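Local atomic coordinates of Alpha/beta hydrolase fold protein (Sphaerobacter thermophilus, PDB entry 3R0V), a protein that probably acts as a hydrolase of the alpha/beta hydrolase fold, its natural substrate not established. Residues 23-28 with 87-92. Sequence-based numbering, arbitrary orientation. Where two conformers were deposited one is given.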
loop_
_atom_site.group_PDB
_atom_site.type_symbol
_atom_site.label_atom_id
_atom_site.label_comp_id
_atom_site.label_asym_id
_atom_site.label_seq_id
_atom_site.Cartn_x
_atom_site.Cartn_y
_atom_site.Cartn_z
ATOM N N GLY A 23 -19.232 -13.017 -2.229
ATOM C CA GLY A 23 -18.465 -13.798 -1.281
ATOM C C GLY A 23 -18.026 -12.924 -0.126
ATOM O O GLY A 23 -18.457 -11.770 -0.031
ATOM N N PRO A 24 -17.194 -13.471 0.773
ATOM C CA PRO A 24 -16.744 -12.668 1.912
ATOM C C PRO A 24 -15.986 -11.429 1.428
ATOM O O PRO A 24 -15.387 -11.459 0.355
ATOM C CB PRO A 24 -15.792 -13.604 2.665
ATOM C CG PRO A 24 -16.035 -14.959 2.133
ATOM C CD PRO A 24 -16.630 -14.831 0.772
ATOM N N PRO A 25 -16.016 -10.350 2.213
ATOM C CA PRO A 25 -15.409 -9.100 1.763
ATOM C C PRO A 25 -13.892 -9.036 1.877
ATOM O O PRO A 25 -13.294 -9.514 2.850
ATOM C CB PRO A 25 -16.057 -8.054 2.676
ATOM C CG PRO A 25 -16.435 -8.809 3.912
ATOM C CD PRO A 25 -16.843 -10.162 3.424
ATOM N N VAL A 26 -13.297 -8.435 0.849
ATOM C CA VAL A 26 -11.874 -8.121 0.793
ATOM C C VAL A 26 -11.719 -6.641 0.436
ATOM O O VAL A 26 -12.327 -6.189 -0.532
ATOM C CB VAL A 26 -11.186 -8.946 -0.323
ATOM C CG1 VAL A 26 -9.759 -8.473 -0.555
ATOM C CG2 VAL A 26 -11.238 -10.442 -0.010
ATOM N N VAL A 27 -10.901 -5.909 1.184
ATOM C CA VAL A 27 -10.584 -4.522 0.877
ATOM C C VAL A 27 -9.149 -4.456 0.379
ATOM O O VAL A 27 -8.233 -5.005 1.000
ATOM C CB VAL A 27 -10.727 -3.628 2.112
ATOM C CG1 VAL A 27 -10.260 -2.195 1.793
ATOM C CG2 VAL A 27 -12.169 -3.616 2.589
ATOM N N LEU A 28 -8.963 -3.810 -0.767
ATOM C CA LEU A 28 -7.625 -3.628 -1.333
ATOM C C LEU A 28 -7.136 -2.238 -0.953
ATOM O O LEU A 28 -7.856 -1.244 -1.154
ATOM C CB LEU A 28 -7.655 -3.767 -2.857
ATOM C CG LEU A 28 -8.291 -5.044 -3.419
ATOM C CD1 LEU A 28 -8.124 -5.134 -4.937
ATOM C CD2 LEU A 28 -7.722 -6.276 -2.780
ATOM N N GLY A 87 -18.515 -4.285 7.751
ATOM C CA GLY A 87 -18.148 -4.096 9.143
ATOM C C GLY A 87 -16.903 -4.844 9.574
ATOM O O GLY A 87 -16.343 -4.562 10.640
ATOM N N ALA A 88 -16.488 -5.808 8.759
ATOM C CA ALA A 88 -15.225 -6.509 8.938
ATOM C C ALA A 88 -14.800 -7.011 7.567
ATOM O O ALA A 88 -15.650 -7.245 6.700
ATOM C CB ALA A 88 -15.393 -7.683 9.891
ATOM N N ALA A 89 -13.508 -7.205 7.357
ATOM C CA ALA A 89 -13.070 -7.693 6.064
ATOM C C ALA A 89 -11.691 -8.285 6.127
ATOM O O ALA A 89 -10.919 -7.993 7.041
ATOM C CB ALA A 89 -13.081 -6.561 5.047
ATOM N N PHE A 90 -11.385 -9.093 5.119
ATOM C CA PHE A 90 -10.009 -9.447 4.793
ATOM C C PHE A 90 -9.386 -8.210 4.142
ATOM O O PHE A 90 -10.085 -7.451 3.463
ATOM C CB PHE A 90 -9.983 -10.585 3.776
ATOM C CG PHE A 90 -10.692 -11.840 4.211
ATOM C CD1 PHE A 90 -10.767 -12.205 5.546
ATOM C CD2 PHE A 90 -11.284 -12.662 3.265
ATOM C CE1 PHE A 90 -11.412 -13.385 5.926
ATOM C CE2 PHE A 90 -11.936 -13.826 3.639
ATOM C CZ PHE A 90 -12.007 -14.183 4.978
ATOM N N VAL A 91 -8.084 -8.002 4.324
ATOM C CA VAL A 91 -7.431 -6.843 3.719
ATOM C C VAL A 91 -6.186 -7.287 2.981
ATOM O O VAL A 91 -5.425 -8.101 3.497
ATOM C CB VAL A 91 -7.056 -5.777 4.775
ATOM C CG1 VAL A 91 -6.124 -4.717 4.187
ATOM C CG2 VAL A 91 -8.305 -5.136 5.336
ATOM N N PHE A 92 -6.007 -6.779 1.759
ATOM C CA PHE A 92 -4.749 -6.931 1.031
ATOM C C PHE A 92 -4.147 -5.550 0.824
ATOM O O PHE A 92 -4.754 -4.700 0.175
ATOM C CB PHE A 92 -4.966 -7.602 -0.332
ATOM C CG PHE A 92 -3.732 -7.598 -1.220
ATOM C CD1 PHE A 92 -2.540 -8.149 -0.780
ATOM C CD2 PHE A 92 -3.769 -7.026 -2.486
ATOM C CE1 PHE A 92 -1.403 -8.138 -1.586
ATOM C CE2 PHE A 92 -2.641 -7.028 -3.299
ATOM C CZ PHE A 92 -1.467 -7.586 -2.846
#
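V27 and P25 pair with F90 and F92 through the backbone, joining strands 25-28 and 89-92 in parallel register, V26 beside F90 and L28 beside F92. V27 is held through both its N-H and its carbonyl: its N donates to F90 O at 2.9 Å, and its O accepts F92 N at 2.9 Å. The F90 N to P25 O bond, 3.0 Å, is more bent (152° at the hydrogen). F90 O also takes a CA-H...O contact from V26 CA at 3.3 Å, and V27 O one from V91 CA.

Side chains alternate between the two faces of the sheet. On one, V26 CG2 meets the edge of the F90 ring, 4.0 Å from CD2, while P24 CB approaches CE2 obliquely; F90 CG lies beside its own backbone N (chi1 -58°), which carries the ring back toward P24 and the P25 carbonyl O, which it meets obliquely. With an alanine in place of F90, V26 CG2 and P24 CB are likely to lose their aromatic partner, opening a gap at this end of the strand pair. Farther along, L28 CD2 sits at the edge of the F92 ring and 3.9 Å from F92 CB. On the opposite face V27 CG2 packs on A89 CB.

The pair is part of the central sheet of the alpha/beta hydrolase fold, between strands 51-52 and 111-117. Helix 71-84 covers V27 through L78 and I81; on the other face helix 40-46 packs on L28 and F92, and F260 of the C-terminal helix stacks on F90.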